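Local coordinates for stress-response A/B barrel domain-containing protein (PDB 3BGU) that is of unknown function but binds nitrobenzene in a buried pocket of its dimeric, ferredoxin-like alpha/beta barrel domain in the crystal, at residues I22-L27 / D84-Y89; Q41-L46 / Y72-V77; S47-A52 / H95-A100. All coordinates share one frame; numbering follows the deposited sequence.

All three contacts are mainly buried and end at the same nitrobenzene pocket. Interactions 1 and 2 set helices 82-91 and 36-48 against strands 21-30 and 74-81, which are neighbours in the antiparallel sheet and are linked by the backbone bond from V76 N to A26 O. Interaction 3 pairs helix 93-102 with the end of helix 36-48 and the turn after it, and its outer side is partly exposed. The second subunit reaches interactions 1 and 2 but not 3. Interaction 2 is the tightest, with aliphatic groups gathered round a phenylalanine ring; interaction 1 is looser and has a polar end at the ligand; interaction 3 sets a leucine and an alanine of the turn against small surfaces of the helix.

Interaction 1: I22-L27 / D84-Y89; sequences IRHIAL and DGFRAY. With NBZ (nitrobenzene), chain N; EDO (1,2-ethanediol), chain E.
I22 and F86 mark the nearest approach of the two backbones, with their CA atoms 7.7 Å apart where helix 82-91 rests on strand 21-30. No hydrogen bond joins the two segments, and the strand's backbone bonds go instead to its neighbours in the sheet, as in the pairs I22 with L80 and R23 with F114. I22 and H24 face the helix, whereas R23 and I25 pack against the second subunit. F86 fits loosely between the two inward residues: I22 CD1 lies 4.4 Å from F86 CB, and F86 CE1 comes obliquely to within 4.3 Å of H24 CB. L67 of the second subunit also packs on F86. Beyond this apolar patch the contact becomes polar. With CG of H24 anti to the backbone N (chi1 165°), the imidazole reaches into the pocket, where NE2 donates to O2 of nitrobenzene at 2.8 Å along a bent path of 141°, the nitro oxygen sitting at the ring edge. One turn along the helix from F86, Y89 OH donates to O2 of ethanediol, probably from the crystallisation liquor (2.7 Å), in the plane of the phenol ring, and lies 3.3 Å from nitrobenzene C2. Since Q113 is hydrogen-bonded to ND1 of H24, both imidazole nitrogens are engaged. The ring's rotation is thereby defined, and a hydrocarbon contact between strand and helix leads into a single directional bond to the nitro group.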
loop_
_atom_site.group_PDB
_atom_site.type_symbol
_atom_site.label_atom_id
_atom_site.label_comp_id
_atom_site.label_asym_id
_atom_site.label_seq_id
_atom_site.Cartn_x
_atom_site.Cartn_y
_atom_site.Cartn_z
ATOM N N ILE A 22 6.956 -9.918 3.569
ATOM C CA ILE A 22 5.677 -9.385 4.019
ATOM C C ILE A 22 5.638 -7.934 3.655
ATOM O O ILE A 22 6.500 -7.145 4.100
ATOM C CB ILE A 22 5.491 -9.533 5.533
ATOM C CG1 ILE A 22 5.508 -11.001 5.957
ATOM C CG2 ILE A 22 4.192 -8.858 5.981
ATOM C CD1 ILE A 22 5.457 -11.226 7.394
ATOM N N ARG A 23 4.666 -7.547 2.849
ATOM C CA ARG A 23 4.408 -6.131 2.593
ATOM C C ARG A 23 3.349 -5.610 3.562
ATOM O O ARG A 23 2.238 -6.059 3.581
ATOM C CB ARG A 23 4.053 -5.848 1.144
ATOM C CG ARG A 23 3.587 -4.449 0.900
ATOM C CD ARG A 23 3.782 -4.058 -0.588
ATOM N NE ARG A 23 5.203 -3.935 -0.898
ATOM C CZ ARG A 23 5.655 -3.651 -2.117
ATOM N NH1 ARG A 23 4.805 -3.419 -3.089
ATOM N NH2 ARG A 23 6.951 -3.553 -2.308
ATOM N N HIS A 24 3.786 -4.731 4.442
ATOM C CA HIS A 24 2.900 -3.985 5.330
ATOM C C HIS A 24 2.520 -2.674 4.657
ATOM O O HIS A 24 3.382 -1.894 4.183
ATOM C CB HIS A 24 3.613 -3.659 6.639
ATOM C CG HIS A 24 2.911 -2.616 7.447
ATOM N ND1 HIS A 24 1.675 -2.866 7.995
ATOM C CD2 HIS A 24 3.229 -1.340 7.793
ATOM C CE1 HIS A 24 1.248 -1.790 8.618
ATOM N NE2 HIS A 24 2.166 -0.845 8.504
ATOM N N ILE A 25 1.240 -2.357 4.723
ATOM C CA ILE A 25 0.703 -1.081 4.278
ATOM C C ILE A 25 -0.215 -0.505 5.338
ATOM O O ILE A 25 -1.106 -1.217 5.876
ATOM C CB ILE A 25 -0.098 -1.196 3.022
ATOM C CG1 ILE A 25 0.844 -1.654 1.885
ATOM C CG2 ILE A 25 -0.746 0.131 2.604
ATOM C CD1 ILE A 25 0.079 -2.235 0.640
ATOM N N ALA A 26 -0.029 0.776 5.607
ATOM C CA ALA A 26 -1.002 1.571 6.357
ATOM C C ALA A 26 -1.377 2.839 5.604
ATOM O O ALA A 26 -0.508 3.538 5.115
ATOM C CB ALA A 26 -0.450 1.941 7.739
ATOM N N LEU A 27 -2.684 3.100 5.540
ATOM C CA LEU A 27 -3.201 4.346 4.976
ATOM C C LEU A 27 -3.840 5.176 6.104
ATOM O O LEU A 27 -4.575 4.624 6.928
ATOM C CB LEU A 27 -4.217 4.114 3.880
ATOM C CG LEU A 27 -3.796 3.179 2.752
ATOM C CD1 LEU A 27 -4.880 3.065 1.671
ATOM C CD2 LEU A 27 -2.448 3.602 2.099
ATOM N N ASP A 84 8.956 -12.910 12.205
ATOM C CA ASP A 84 9.940 -12.405 13.186
ATOM C C ASP A 84 10.441 -11.016 12.829
ATOM O O ASP A 84 10.624 -10.200 13.730
ATOM C CB ASP A 84 11.119 -13.360 13.307
ATOM C CG ASP A 84 10.735 -14.693 13.932
ATOM O OD1 ASP A 84 9.722 -14.768 14.648
ATOM O OD2 ASP A 84 11.465 -15.694 13.727
ATOM N N GLY A 85 10.695 -10.775 11.526
ATOM C CA GLY A 85 11.044 -9.431 11.056
ATOM C C GLY A 85 9.939 -8.414 11.405
ATOM O O GLY A 85 10.201 -7.318 11.919
ATOM N N PHE A 86 8.706 -8.830 11.123
ATOM C CA PHE A 86 7.546 -7.957 11.305
ATOM C C PHE A 86 7.405 -7.633 12.791
ATOM O O PHE A 86 7.178 -6.493 13.155
ATOM C CB PHE A 86 6.287 -8.623 10.779
ATOM C CG PHE A 86 5.060 -7.768 10.892
ATOM C CD1 PHE A 86 4.997 -6.511 10.271
ATOM C CD2 PHE A 86 3.964 -8.203 11.600
ATOM C CE1 PHE A 86 3.864 -5.699 10.392
ATOM C CE2 PHE A 86 2.813 -7.365 11.703
ATOM C CZ PHE A 86 2.792 -6.156 11.068
ATOM N N ARG A 87 7.547 -8.619 13.663
ATOM C CA ARG A 87 7.405 -8.371 15.079
ATOM C C ARG A 87 8.537 -7.483 15.615
ATOM O O ARG A 87 8.313 -6.536 16.388
ATOM C CB ARG A 87 7.338 -9.686 15.850
ATOM C CG ARG A 87 6.066 -10.558 15.545
ATOM C CD ARG A 87 4.762 -9.754 15.232
ATOM N NE ARG A 87 3.572 -10.618 15.130
ATOM C CZ ARG A 87 2.354 -10.218 14.750
ATOM N NH1 ARG A 87 2.137 -8.958 14.420
ATOM N NH2 ARG A 87 1.334 -11.088 14.702
ATOM N N ALA A 88 9.764 -7.734 15.162
ATOM C CA ALA A 88 10.897 -6.918 15.600
ATOM C C ALA A 88 10.703 -5.432 15.183
ATOM O O ALA A 88 11.106 -4.513 15.901
ATOM C CB ALA A 88 12.190 -7.476 14.995
ATOM N N TYR A 89 10.166 -5.237 14.002
ATOM C CA TYR A 89 9.874 -3.942 13.460
ATOM C C TYR A 89 8.825 -3.235 14.328
ATOM O O TYR A 89 9.022 -2.102 14.743
ATOM C CB TYR A 89 9.363 -4.104 12.035
ATOM C CG TYR A 89 8.934 -2.865 11.270
ATOM C CD1 TYR A 89 9.894 -1.958 10.727
ATOM C CD2 TYR A 89 7.581 -2.610 11.106
ATOM C CE1 TYR A 89 9.478 -0.858 9.985
ATOM C CE2 TYR A 89 7.146 -1.537 10.355
ATOM C CZ TYR A 89 8.077 -0.657 9.832
ATOM O OH TYR A 89 7.611 0.431 9.091
HETATM C C1 NBZ N . 4.018 2.091 10.096
HETATM C C2 NBZ N . 5.300 2.617 10.051
HETATM C C3 NBZ N . 5.581 3.835 10.598
HETATM C C4 NBZ N . 4.587 4.506 11.282
HETATM C C5 NBZ N . 3.287 4.012 11.348
HETATM C C6 NBZ N . 2.996 2.763 10.775
HETATM N N1 NBZ N . 1.699 2.203 10.841
HETATM O O1 NBZ N . 0.722 2.838 11.259
HETATM O O2 NBZ N . 1.486 1.034 10.444
HETATM C C1 EDO E . 8.948 4.068 7.436
HETATM O O1 EDO E . 9.588 4.874 8.447
HETATM C C2 EDO E . 9.848 2.863 7.309
HETATM O O2 EDO E . 9.671 1.968 8.385
#

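Interaction 2: Q41-L46 / Y72-V77; sequences QVITAL and YDFAVV. With NBZ (nitrobenzene), chain N; EDO (1,2-ethanediol), chain E.
L46 and F74 meet between helix 36-48 and strand 74-81, whose segments run almost parallel, with an angle of 4° and axes 11.3 Å apart. The leucine leaves the last turns of the helix toward the sheet. Its CB lies 3.6 Å from ethanediol O1, the hydroxyl that also donates to the backbone O of L46. At CG, held anti to the carbonyl carbon (chi1 -63°), the chain forks. CD1 goes to the phenylalanine and stands 3.5 Å from F74 CE1, approaching the ring obliquely. CD2 goes to the pocket and comes within 3.4 Å of C3 of nitrobenzene. One leucine thus serves hydrophobic core and binding site together, and an alanine here would probably open a gap beside F74 CE1 and leave nitrobenzene C3 without its contact from CD2.

The F74 ring is gripped from two further directions. V42 CG1 sits over one face, displaced toward the rim and 4.1 Å from CZ, while I43 CG1 meets the edge in the ring plane, 3.8 Å from CE2. A chi1 of -158° carries the F74 ring away from its own N, and the side chain extends from the strand toward the helix; F61 and A63 of strand 56-63 also touch it. At the start of the strand, D73 and F74 both face F28 in a classic beta bulge. On the opposite face of the strand, A75 packs on F114 of the second subunit. A helix laid on one face of an antiparallel sheet through an aliphatic and aromatic core, with the other face turned to a partner sheet, is typical of the ferredoxin-like fold in dimeric alpha/beta barrels.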
loop_
_atom_site.group_PDB
_atom_site.type_symbol
_atom_site.label_atom_id
_atom_site.label_comp_id
_atom_site.label_asym_id
_atom_site.label_seq_id
_atom_site.Cartn_x
_atom_site.Cartn_y
_atom_site.Cartn_z
ATOM N N GLN A 41 6.459 16.985 9.280
ATOM C CA GLN A 41 7.013 16.327 10.495
ATOM C C GLN A 41 6.920 14.814 10.405
ATOM O O GLN A 41 7.874 14.085 10.762
ATOM C CB GLN A 41 6.317 16.831 11.769
ATOM C CG GLN A 41 6.665 18.212 12.126
ATOM C CD GLN A 41 5.734 18.817 13.166
ATOM O OE1 GLN A 41 5.574 20.017 13.209
ATOM N NE2 GLN A 41 5.115 17.965 13.995
ATOM N N VAL A 42 5.774 14.337 9.919
ATOM C CA VAL A 42 5.560 12.919 9.685
ATOM C C VAL A 42 6.528 12.357 8.609
ATOM O O VAL A 42 7.181 11.364 8.842
ATOM C CB VAL A 42 4.099 12.578 9.296
ATOM C CG1 VAL A 42 3.940 11.112 8.870
ATOM C CG2 VAL A 42 3.179 12.851 10.445
ATOM N N ILE A 43 6.720 13.106 7.532
ATOM C CA ILE A 43 7.672 12.743 6.493
ATOM C C ILE A 43 9.099 12.664 7.091
ATOM O O ILE A 43 9.813 11.663 6.822
ATOM C CB ILE A 43 7.585 13.701 5.267
ATOM C CG1 ILE A 43 6.260 13.482 4.526
ATOM C CG2 ILE A 43 8.812 13.540 4.324
ATOM C CD1 ILE A 43 5.894 14.536 3.540
ATOM N N THR A 44 9.482 13.667 7.886
ATOM C CA THR A 44 10.791 13.707 8.532
ATOM C C THR A 44 10.927 12.505 9.461
ATOM O O THR A 44 11.939 11.795 9.426
ATOM C CB THR A 44 10.936 15.009 9.281
ATOM O OG1 THR A 44 10.789 16.062 8.360
ATOM C CG2 THR A 44 12.334 15.086 9.934
ATOM N N ALA A 45 9.895 12.244 10.251
ATOM C CA ALA A 45 9.955 11.143 11.214
ATOM C C ALA A 45 10.097 9.802 10.527
ATOM O O ALA A 45 10.924 8.988 10.956
ATOM C CB ALA A 45 8.739 11.160 12.158
ATOM N N LEU A 46 9.330 9.546 9.470
ATOM C CA LEU A 46 9.364 8.286 8.762
ATOM C C LEU A 46 10.744 8.120 8.067
ATOM O O LEU A 46 11.208 6.994 7.864
ATOM C CB LEU A 46 8.196 8.095 7.783
ATOM C CG LEU A 46 6.822 8.069 8.432
ATOM C CD1 LEU A 46 5.742 8.191 7.357
ATOM C CD2 LEU A 46 6.688 6.815 9.279
ATOM N N TYR A 72 -7.680 8.598 0.996
ATOM C CA TYR A 72 -7.060 8.948 2.264
ATOM C C TYR A 72 -5.903 9.882 1.984
ATOM O O TYR A 72 -5.685 10.255 0.830
ATOM C CB TYR A 72 -6.686 7.668 3.037
ATOM C CG TYR A 72 -7.755 7.170 3.949
ATOM C CD1 TYR A 72 -9.085 7.455 3.701
ATOM C CD2 TYR A 72 -7.434 6.424 5.061
ATOM C CE1 TYR A 72 -10.067 7.034 4.559
ATOM C CE2 TYR A 72 -8.411 5.972 5.934
ATOM C CZ TYR A 72 -9.745 6.299 5.662
ATOM O OH TYR A 72 -10.814 5.951 6.481
ATOM N N ASP A 73 -5.186 10.302 3.032
ATOM C CA ASP A 73 -4.255 11.412 2.925
ATOM C C ASP A 73 -2.793 11.015 2.799
ATOM O O ASP A 73 -1.977 11.854 2.429
ATOM C CB ASP A 73 -4.365 12.308 4.168
ATOM C CG ASP A 73 -5.721 12.949 4.271
ATOM O OD1 ASP A 73 -6.002 13.784 3.410
ATOM O OD2 ASP A 73 -6.543 12.534 5.119
ATOM N N PHE A 74 -2.429 9.807 3.237
ATOM C CA PHE A 74 -1.021 9.428 3.409
ATOM C C PHE A 74 -0.926 7.895 3.418
ATOM O O PHE A 74 -1.825 7.235 3.965
ATOM C CB PHE A 74 -0.473 10.093 4.725
ATOM C CG PHE A 74 1.011 10.219 4.755
ATOM C CD1 PHE A 74 1.774 9.147 5.127
ATOM C CD2 PHE A 74 1.625 11.437 4.449
ATOM C CE1 PHE A 74 3.141 9.219 5.172
ATOM C CE2 PHE A 74 3.029 11.515 4.466
ATOM C CZ PHE A 74 3.771 10.383 4.815
ATOM N N ALA A 75 0.185 7.386 2.873
ATOM C CA ALA A 75 0.514 5.947 2.807
ATOM C C ALA A 75 1.894 5.693 3.376
ATOM O O ALA A 75 2.827 6.509 3.135
ATOM C CB ALA A 75 0.473 5.442 1.334
ATOM N N VAL A 76 2.054 4.594 4.109
ATOM C CA VAL A 76 3.393 4.038 4.384
ATOM C C VAL A 76 3.406 2.534 4.020
ATOM O O VAL A 76 2.472 1.797 4.350
ATOM C CB VAL A 76 3.844 4.286 5.850
ATOM C CG1 VAL A 76 2.863 3.628 6.812
ATOM C CG2 VAL A 76 5.269 3.765 6.103
ATOM N N VAL A 77 4.490 2.088 3.374
ATOM C CA VAL A 77 4.686 0.697 2.936
ATOM C C VAL A 77 6.046 0.233 3.469
ATOM O O VAL A 77 7.034 0.962 3.392
ATOM C CB VAL A 77 4.689 0.563 1.391
ATOM C CG1 VAL A 77 4.674 -0.918 0.952
ATOM C CG2 VAL A 77 3.532 1.366 0.749
HETATM C C1 NBZ N . 4.018 2.091 10.096
HETATM C C2 NBZ N . 5.300 2.617 10.051
HETATM C C3 NBZ N . 5.581 3.835 10.598
HETATM C C4 NBZ N . 4.587 4.506 11.282
HETATM C C5 NBZ N . 3.287 4.012 11.348
HETATM C C6 NBZ N . 2.996 2.763 10.775
HETATM N N1 NBZ N . 1.699 2.203 10.841
HETATM O O1 NBZ N . 0.722 2.838 11.259
HETATM O O2 NBZ N . 1.486 1.034 10.444
HETATM C C1 EDO E . 8.948 4.068 7.436
HETATM O O1 EDO E . 9.588 4.874 8.447
HETATM C C2 EDO E . 9.848 2.863 7.309
HETATM O O2 EDO E . 9.671 1.968 8.385
#

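Interaction 3: S47-A52 / H95-A100; sequences SKLPAA and HRAALA. With NBZ (nitrobenzene), chain N; EDO (1,2-ethanediol), chain E.
L49 and A51, in the turn that follows helix 36-48, rest on A97 and H95 of helix 93-102, joining this turn to a helix on the same side of the sheet in the ferredoxin-like fold. L49 CD1 meets A97 CB at 4.0 Å and comes more loosely to the backbone N of A98, forming the outer, partly exposed part of the contact. Deeper in, A51 CB is 4.1 Å from H95 CB; here the backbones are closest, the CA atoms 5.6 Å apart, and the small side chain of A51 permits that approach. No hydrogen bond passes between the two segments themselves.

The next shell sets these groups in place. L49 is the first residue to leave helical geometry, and A51 takes the left-handed helical conformation (phi 58°, psi 54°), its CB toward H95 before the chain leads away at A52. D94 holds this turn through a hydrogen bond from A51 N to its carboxylate oxygen OD2, and touches the side chains of L49 and P50 as well. The carbonyl of P50 points to the pocket side, where its O accepts from ethanediol O2 at 2.7 Å. Helix 93-102 also supplies pocket wall: L99 CD2 lies 3.5 Å from nitrobenzene C5. The imidazole of H95, turned from its own N by a chi1 of -175°, swings away from A51 and presents its edge to the ligand, with CE1 3.5 Å from nitrobenzene C2.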
loop_
_atom_site.group_PDB
_atom_site.type_symbol
_atom_site.label_atom_id
_atom_site.label_comp_id
_atom_site.label_asym_id
_atom_site.label_seq_id
_atom_site.Cartn_x
_atom_site.Cartn_y
_atom_site.Cartn_z
ATOM N N SER A 47 11.356 9.234 7.668
ATOM C CA SER A 47 12.627 9.196 6.960
ATOM C C SER A 47 13.796 8.895 7.912
ATOM O O SER A 47 14.773 8.231 7.556
ATOM C CB SER A 47 12.966 10.526 6.242
ATOM O OG SER A 47 11.925 10.939 5.377
ATOM N N LYS A 48 13.750 9.470 9.124
ATOM C CA LYS A 48 14.852 9.388 10.128
ATOM C C LYS A 48 14.666 8.323 11.238
ATOM O O LYS A 48 15.638 7.905 11.836
ATOM C CB LYS A 48 15.178 10.775 10.719
ATOM C CG LYS A 48 15.643 11.745 9.594
ATOM C CD LYS A 48 16.543 12.863 10.111
ATOM C CE LYS A 48 16.780 13.878 8.999
ATOM N NZ LYS A 48 17.690 14.959 9.388
ATOM N N LEU A 49 13.433 7.898 11.459
ATOM C CA LEU A 49 13.073 6.825 12.375
ATOM C C LEU A 49 12.503 5.598 11.648
ATOM O O LEU A 49 11.456 5.075 12.003
ATOM C CB LEU A 49 11.997 7.360 13.350
ATOM C CG LEU A 49 12.464 8.420 14.314
ATOM C CD1 LEU A 49 11.235 9.027 15.020
ATOM C CD2 LEU A 49 13.456 7.917 15.364
ATOM N N PRO A 50 13.224 5.060 10.676
ATOM C CA PRO A 50 12.589 4.050 9.871
ATOM C C PRO A 50 12.492 2.626 10.494
ATOM O O PRO A 50 11.908 1.730 9.895
ATOM C CB PRO A 50 13.515 3.989 8.653
ATOM C CG PRO A 50 14.788 4.195 9.191
ATOM C CD PRO A 50 14.596 5.274 10.226
ATOM N N ALA A 51 13.161 2.404 11.626
ATOM C CA ALA A 51 13.323 1.087 12.252
ATOM C C ALA A 51 14.011 0.124 11.265
ATOM O O ALA A 51 13.497 -0.970 10.931
ATOM C CB ALA A 51 11.986 0.560 12.747
ATOM N N ALA A 52 15.170 0.584 10.769
ATOM C CA ALA A 52 15.917 -0.082 9.697
ATOM C C ALA A 52 16.744 -1.284 10.191
ATOM O O ALA A 52 17.975 -1.385 10.036
ATOM C CB ALA A 52 16.752 0.880 8.925
ATOM N N HIS A 95 10.092 2.706 15.624
ATOM C CA HIS A 95 8.745 2.494 15.248
ATOM C C HIS A 95 7.751 2.974 16.286
ATOM O O HIS A 95 6.760 3.631 15.950
ATOM C CB HIS A 95 8.556 1.012 14.932
ATOM C CG HIS A 95 7.206 0.693 14.409
ATOM N ND1 HIS A 95 6.836 0.998 13.120
ATOM C CD2 HIS A 95 6.117 0.159 15.007
ATOM C CE1 HIS A 95 5.593 0.588 12.922
ATOM N NE2 HIS A 95 5.133 0.074 14.050
ATOM N N ARG A 96 8.018 2.688 17.561
ATOM C CA ARG A 96 7.147 3.183 18.603
ATOM C C ARG A 96 7.183 4.710 18.643
ATOM O O ARG A 96 6.158 5.343 18.822
ATOM C CB ARG A 96 7.526 2.608 19.942
ATOM C CG ARG A 96 7.369 1.125 20.063
ATOM C CD ARG A 96 7.815 0.604 21.425
ATOM N NE ARG A 96 9.178 0.996 21.791
ATOM C CZ ARG A 96 9.504 1.963 22.658
ATOM N NH1 ARG A 96 8.567 2.686 23.270
ATOM N NH2 ARG A 96 10.791 2.219 22.900
ATOM N N ALA A 97 8.347 5.325 18.404
ATOM C CA ALA A 97 8.405 6.803 18.345
ATOM C C ALA A 97 7.597 7.365 17.166
ATOM O O ALA A 97 6.901 8.365 17.294
ATOM C CB ALA A 97 9.830 7.259 18.270
ATOM N N ALA A 98 7.669 6.711 16.012
ATOM C CA ALA A 98 6.893 7.176 14.846
ATOM C C ALA A 98 5.363 7.016 15.066
ATOM O O ALA A 98 4.580 7.857 14.686
ATOM C CB ALA A 98 7.334 6.391 13.582
ATOM N N LEU A 99 4.943 5.895 15.648
ATOM C CA LEU A 99 3.522 5.656 15.921
ATOM C C LEU A 99 2.986 6.762 16.818
ATOM O O LEU A 99 1.851 7.220 16.636
ATOM C CB LEU A 99 3.316 4.319 16.619
ATOM C CG LEU A 99 3.469 3.097 15.738
ATOM C CD1 LEU A 99 3.401 1.825 16.592
ATOM C CD2 LEU A 99 2.468 2.995 14.619
ATOM N N ALA A 100 3.828 7.183 17.764
ATOM C CA ALA A 100 3.495 8.202 18.772
ATOM C C ALA A 100 3.220 9.546 18.108
ATOM O O ALA A 100 2.313 10.284 18.506
ATOM C CB ALA A 100 4.634 8.344 19.840
HETATM C C1 NBZ N . 4.018 2.091 10.096
HETATM C C2 NBZ N . 5.300 2.617 10.051
HETATM C C3 NBZ N . 5.581 3.835 10.598
HETATM C C4 NBZ N . 4.587 4.506 11.282
HETATM C C5 NBZ N . 3.287 4.012 11.348
HETATM C C6 NBZ N . 2.996 2.763 10.775
HETATM N N1 NBZ N . 1.699 2.203 10.841
HETATM O O1 NBZ N . 0.722 2.838 11.259
HETATM O O2 NBZ N . 1.486 1.034 10.444
HETATM C C1 EDO E . 8.948 4.068 7.436
HETATM O O1 EDO E . 9.588 4.874 8.447
HETATM C C2 EDO E . 9.848 2.863 7.309
HETATM O O2 EDO E . 9.671 1.968 8.385
#